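Local structure of exoribonuclease II, mitochondrial (Candida glabrata, 6F3H) at residues S444-D449 with L721-E726; I426-P431 with I707-L712. The protein probably degrades RNA from its 3' end as the magnesium-dependent exoribonuclease component of the mitochondrial RNA degradosome. The protein carries 1 engineered substitution. All coordinates share one frame; numbering follows the deposited sequence.

Overall arrangement
The two contacts meet around helix 703-716 and the turn that leads from it into helix 725-761. Contact 2 is the core one: every touching residue is buried, and strand 421-429 of the RNB domain is set against a histidine of helix 703-716 beside the magnesium site. Contact 1 lies nearer the surface, where the loop running up to helix 449-456 meets that turn through a single apolar touch. Their centres are about 16 Å apart, and Phe723 CZ of contact 1 lies 3.9 Å from Ile707 CG1 of contact 2. Contact 2 mixes an imidazole with apolar groups, a carbonyl and a carboxylate, without a hydrogen bond across it, whereas contact 1 relies on hydrocarbon across the interface and on capping within its own loop.

Contact 1 of 2, residues S444-D449 with L721-E726; sequences SGISDD and LCFKQE
Apolar packing between Ile446 and Phe723 makes the closest side-chain touch of this contact. The terminal CD1 of Ile446 does the touching, lying 3.8 Å from Phe723 CE2 with CZ only slightly farther off, so the methyl meets the outer end of the ring at a slant. Ile446 places CG2 opposite its backbone N and swings CG1 back beside that N (chi1 -72°), which carries CD1 across to the phenyl group. The isoleucine side chain also touches Leu451 and Arg452 of helix 449-456, while Phe723 also lies against Gln711 of helix 703-716.

Gly445 and Cys722 pack loosely and account for a good share of the buried surface. They are the closest CA pair at 6.7 Å, and Gly445 N is 4.5 Å from Cys722 O, too far for a hydrogen bond. Gly445 has a positive phi of 74°, a conformation that suits glycine.

Polar bonds serve the loop itself. Glu437 OE1 accepts hydrogen bonds from the backbone N of both Ser447 and Asp448, and Asp448, at the N-cap of helix 449-456, accepts one at OD1 from Leu451 N. The arrangement is that of an N-capped helix start whose preceding loop leans on the connection between helices 703-716 and 725-761 of the RNB nuclease.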
loop_
_atom_site.group_PDB
_atom_site.type_symbol
_atom_site.label_atom_id
_atom_site.label_comp_id
_atom_site.label_asym_id
_atom_site.label_seq_id
_atom_site.Cartn_x
_atom_site.Cartn_y
_atom_site.Cartn_z
ATOM N N SER A 444 22.429 7.775 -19.714
ATOM C CA SER A 444 21.737 8.303 -18.549
ATOM C C SER A 444 20.321 7.740 -18.517
ATOM O O SER A 444 19.731 7.443 -19.560
ATOM C CB SER A 444 21.711 9.833 -18.574
ATOM N N GLY A 445 19.778 7.578 -17.309
ATOM C CA GLY A 445 18.475 6.937 -17.207
ATOM C C GLY A 445 18.533 5.424 -17.431
ATOM O O GLY A 445 19.591 4.788 -17.381
ATOM N N ILE A 446 17.355 4.848 -17.671
ATOM C CA ILE A 446 17.155 3.399 -17.772
ATOM C C ILE A 446 16.834 2.990 -19.206
ATOM O O ILE A 446 15.842 3.446 -19.786
ATOM C CB ILE A 446 16.052 2.902 -16.822
ATOM C CG1 ILE A 446 16.501 2.928 -15.349
ATOM C CG2 ILE A 446 15.580 1.497 -17.229
ATOM C CD1 ILE A 446 16.976 4.268 -14.771
ATOM N N SER A 447 17.640 2.091 -19.764
ATOM C CA SER A 447 17.395 1.588 -21.107
ATOM C C SER A 447 16.752 0.208 -21.110
ATOM O O SER A 447 16.223 -0.209 -22.144
ATOM C CB SER A 447 18.706 1.538 -21.903
ATOM N N ASP A 448 16.790 -0.503 -19.983
ATOM C CA ASP A 448 16.469 -1.923 -19.933
ATOM C C ASP A 448 14.981 -2.186 -19.773
ATOM O O ASP A 448 14.306 -1.550 -18.959
ATOM C CB ASP A 448 17.225 -2.589 -18.777
ATOM C CG ASP A 448 17.029 -4.105 -18.733
ATOM O OD1 ASP A 448 15.868 -4.557 -18.576
ATOM O OD2 ASP A 448 18.030 -4.848 -18.829
ATOM N N ASP A 449 14.494 -3.186 -20.515
ATOM C CA ASP A 449 13.086 -3.563 -20.445
ATOM C C ASP A 449 12.754 -4.138 -19.085
ATOM O O ASP A 449 11.906 -3.608 -18.355
ATOM C CB ASP A 449 12.752 -4.606 -21.517
ATOM C CG ASP A 449 12.753 -4.043 -22.915
ATOM O OD1 ASP A 449 12.725 -2.797 -23.070
ATOM O OD2 ASP A 449 12.793 -4.866 -23.859
ATOM N N LEU A 721 26.448 8.627 -10.764
ATOM C CA LEU A 721 25.298 7.985 -10.154
ATOM C C LEU A 721 24.194 7.738 -11.168
ATOM O O LEU A 721 24.076 8.427 -12.184
ATOM C CB LEU A 721 24.761 8.828 -9.009
ATOM C CG LEU A 721 25.608 8.710 -7.757
ATOM C CD1 LEU A 721 24.902 9.352 -6.582
ATOM C CD2 LEU A 721 25.913 7.224 -7.487
ATOM N N CYS A 722 23.362 6.749 -10.857
ATOM C CA CYS A 722 22.312 6.326 -11.776
ATOM C C CYS A 722 21.184 7.354 -11.857
ATOM O O CYS A 722 20.664 7.646 -12.943
ATOM C CB CYS A 722 21.775 4.969 -11.322
ATOM S SG CYS A 722 21.208 3.875 -12.627
ATOM N N PHE A 723 20.803 7.919 -10.724
ATOM C CA PHE A 723 19.656 8.798 -10.632
ATOM C C PHE A 723 20.100 10.133 -10.085
ATOM O O PHE A 723 20.750 10.180 -9.037
ATOM C CB PHE A 723 18.594 8.244 -9.691
ATOM C CG PHE A 723 18.091 6.886 -10.060
ATOM C CD1 PHE A 723 18.719 5.747 -9.602
ATOM C CD2 PHE A 723 16.955 6.743 -10.835
ATOM C CE1 PHE A 723 18.237 4.484 -9.929
ATOM C CE2 PHE A 723 16.474 5.485 -11.166
ATOM C CZ PHE A 723 17.119 4.358 -10.711
ATOM N N LYS A 724 19.786 11.203 -10.811
ATOM C CA LYS A 724 19.791 12.522 -10.201
ATOM C C LYS A 724 18.573 12.633 -9.280
ATOM O O LYS A 724 17.656 11.815 -9.345
ATOM C CB LYS A 724 19.790 13.620 -11.273
ATOM C CG LYS A 724 20.865 13.440 -12.350
ATOM C CD LYS A 724 21.162 14.733 -13.114
ATOM C CE LYS A 724 22.266 15.561 -12.459
ATOM N NZ LYS A 724 21.763 16.326 -11.288
ATOM N N GLN A 725 18.584 13.630 -8.387
ATOM C CA GLN A 725 17.513 13.764 -7.393
ATOM C C GLN A 725 16.138 13.970 -8.032
ATOM O O GLN A 725 15.111 13.641 -7.426
ATOM C CB GLN A 725 17.804 14.924 -6.452
ATOM C CG GLN A 725 16.712 15.166 -5.425
ATOM C CD GLN A 725 17.022 14.532 -4.087
ATOM O OE1 GLN A 725 17.932 13.714 -3.971
ATOM N NE2 GLN A 725 16.268 14.917 -3.061
ATOM N N GLU A 726 16.096 14.601 -9.208
ATOM C CA GLU A 726 14.833 14.894 -9.880
ATOM C C GLU A 726 14.141 13.635 -10.355
ATOM O O GLU A 726 12.954 13.433 -10.079
ATOM C CB GLU A 726 15.088 15.847 -11.033
ATOM C CG GLU A 726 16.296 16.740 -10.785
ATOM C CD GLU A 726 16.289 17.450 -9.420
ATOM O OE1 GLU A 726 15.373 17.252 -8.580
ATOM O OE2 GLU A 726 17.250 18.203 -9.176
#

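Contact 2 of 2, residues I426-P431 with I707-L712; sequences IHIADP and INHLQL
Asp430, just beyond strand 421-429, approaches the imidazole of His709 with a carboxylate that is already engaged: OD1 is hydrogen-bonded to His713 NE2, one helical turn further along helix 703-716, and OD2 forms a long, weak ion pair with Arg389. With His709 the same OD1 makes only a loose contact, 4.4 Å from CD2, and it stays 5.4 Å from NE2.

Within 707-712, His709 supplies the contact with 428-431. Its CG lies beside the backbone N and opposite the carbonyl carbon (chi1 -85°), and the imidazole extends from the helix to bring NE2 and CD2 up to the chain at 428-431. Ile428 meets the ring at its edge, in plane, with CG2 3.4 Å from His709 NE2; the two side chains run nearly perpendicular to each other. Ala429 O also lies near the ring plane, 3.7 Å from His709 NE2, but the pair does not form a hydrogen bond. Pro431 comes in at a slant, its CD 4.2 Å from His709 CD2. Ile491 of strand 488-499 and Pro699 give the histidine further neighbours.

Within the sheet, Ile428 is backbone-bonded to Ile491 and His427 to Gly411. Asp410, which binds magnesium, has its side chain about 4 Å from that of Ile428, and the metal lies about 9 Å from the Ile428 side chain. No hydrogen bond crosses between the two segments, so next to the metal-binding Asp410 of the RNB fold His709 meets 428-431 by buried van der Waals contact, while the hydrogen bond between Asp430 OD1 and His713 NE2 links the residue after the strand to the same helix.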
loop_
_atom_site.group_PDB
_atom_site.type_symbol
_atom_site.label_atom_id
_atom_site.label_comp_id
_atom_site.label_asym_id
_atom_site.label_seq_id
_atom_site.Cartn_x
_atom_site.Cartn_y
_atom_site.Cartn_z
ATOM N N ILE A 426 25.884 -8.081 7.115
ATOM C CA ILE A 426 24.543 -8.237 6.594
ATOM C C ILE A 426 24.674 -8.337 5.104
ATOM O O ILE A 426 25.049 -7.366 4.438
ATOM C CB ILE A 426 23.653 -7.068 6.984
ATOM C CG1 ILE A 426 23.955 -6.721 8.423
ATOM C CG2 ILE A 426 22.205 -7.442 6.807
ATOM C CD1 ILE A 426 23.564 -7.841 9.361
ATOM N N HIS A 427 24.368 -9.505 4.586
ATOM C CA HIS A 427 24.543 -9.771 3.176
ATOM C C HIS A 427 23.184 -9.718 2.532
ATOM O O HIS A 427 22.303 -10.514 2.857
ATOM C CB HIS A 427 25.203 -11.115 2.931
ATOM C CG HIS A 427 26.328 -11.371 3.861
ATOM N ND1 HIS A 427 27.518 -10.690 3.768
ATOM C CD2 HIS A 427 26.458 -12.241 4.888
ATOM C CE1 HIS A 427 28.322 -11.112 4.726
ATOM N NE2 HIS A 427 27.706 -12.058 5.413
ATOM N N ILE A 428 23.025 -8.777 1.636
ATOM C CA ILE A 428 21.775 -8.552 0.958
ATOM C C ILE A 428 21.962 -9.085 -0.448
ATOM O O ILE A 428 23.014 -8.864 -1.059
ATOM C CB ILE A 428 21.450 -7.051 0.964
ATOM C CG1 ILE A 428 21.161 -6.592 2.384
ATOM C CG2 ILE A 428 20.231 -6.809 0.146
ATOM C CD1 ILE A 428 20.425 -7.624 3.206
ATOM N N ALA A 429 20.969 -9.800 -0.955
ATOM C CA ALA A 429 21.067 -10.240 -2.336
ATOM C C ALA A 429 21.331 -9.033 -3.228
ATOM O O ALA A 429 20.972 -7.901 -2.882
ATOM C CB ALA A 429 19.792 -10.956 -2.755
ATOM N N ASP A 430 21.944 -9.235 -4.385
ATOM C CA ASP A 430 22.317 -8.111 -5.234
ATOM C C ASP A 430 21.616 -8.241 -6.573
ATOM O O ASP A 430 22.232 -8.559 -7.599
ATOM C CB ASP A 430 23.825 -8.004 -5.425
ATOM C CG ASP A 430 24.181 -6.911 -6.379
ATOM O OD1 ASP A 430 23.603 -5.811 -6.231
ATOM O OD2 ASP A 430 25.016 -7.151 -7.274
ATOM N N PRO A 431 20.319 -7.984 -6.602
ATOM C CA PRO A 431 19.634 -8.016 -7.883
ATOM C C PRO A 431 20.034 -6.842 -8.756
ATOM O O PRO A 431 19.990 -6.954 -9.987
ATOM C CB PRO A 431 18.158 -8.008 -7.484
ATOM C CG PRO A 431 18.138 -7.274 -6.198
ATOM C CD PRO A 431 19.457 -7.497 -5.518
ATOM N N ILE A 707 16.222 0.576 -5.937
ATOM C CA ILE A 707 16.833 1.792 -6.473
ATOM C C ILE A 707 18.016 2.237 -5.629
ATOM O O ILE A 707 19.042 2.683 -6.160
ATOM C CB ILE A 707 15.777 2.893 -6.571
ATOM C CG1 ILE A 707 15.049 2.741 -7.893
ATOM C CG2 ILE A 707 16.400 4.248 -6.390
ATOM C CD1 ILE A 707 14.156 3.885 -8.196
ATOM N N ASN A 708 17.881 2.150 -4.305
ATOM C CA ASN A 708 19.002 2.418 -3.413
ATOM C C ASN A 708 20.219 1.560 -3.774
ATOM O O ASN A 708 21.359 2.015 -3.635
ATOM C CB ASN A 708 18.561 2.172 -1.964
ATOM C CG ASN A 708 17.489 3.168 -1.489
ATOM O OD1 ASN A 708 17.405 4.276 -1.986
ATOM N ND2 ASN A 708 16.662 2.756 -0.535
ATOM N N HIS A 709 19.999 0.336 -4.279
ATOM C CA HIS A 709 21.114 -0.532 -4.654
ATOM C C HIS A 709 21.839 -0.036 -5.896
ATOM O O HIS A 709 23.077 -0.051 -5.936
ATOM C CB HIS A 709 20.637 -1.954 -4.892
ATOM C CG HIS A 709 20.548 -2.765 -3.643
ATOM N ND1 HIS A 709 20.299 -2.196 -2.412
ATOM C CD2 HIS A 709 20.644 -4.098 -3.433
ATOM C CE1 HIS A 709 20.255 -3.144 -1.494
ATOM N NE2 HIS A 709 20.461 -4.308 -2.088
ATOM N N LEU A 710 21.095 0.385 -6.926
ATOM C CA LEU A 710 21.747 0.887 -8.130
ATOM C C LEU A 710 22.552 2.126 -7.825
ATOM O O LEU A 710 23.604 2.353 -8.429
ATOM C CB LEU A 710 20.724 1.204 -9.198
ATOM C CG LEU A 710 19.849 0.029 -9.621
ATOM C CD1 LEU A 710 18.423 0.518 -9.924
ATOM C CD2 LEU A 710 20.418 -0.713 -10.814
ATOM N N GLN A 711 22.089 2.930 -6.877
ATOM C CA GLN A 711 22.906 4.059 -6.484
ATOM C C GLN A 711 24.185 3.579 -5.834
ATOM O O GLN A 711 25.246 4.189 -6.020
ATOM C CB GLN A 711 22.123 4.960 -5.529
ATOM C CG GLN A 711 20.915 5.629 -6.170
ATOM C CD GLN A 711 21.298 6.659 -7.223
ATOM O OE1 GLN A 711 21.292 7.854 -6.948
ATOM N NE2 GLN A 711 21.666 6.196 -8.423
ATOM N N LEU A 712 24.114 2.465 -5.112
ATOM C CA LEU A 712 25.304 1.946 -4.469
ATOM C C LEU A 712 26.282 1.404 -5.494
ATOM O O LEU A 712 27.455 1.788 -5.499
ATOM C CB LEU A 712 24.920 0.884 -3.449
ATOM C CG LEU A 712 24.355 1.546 -2.199
ATOM C CD1 LEU A 712 23.984 0.546 -1.139
ATOM C CD2 LEU A 712 25.360 2.519 -1.667
#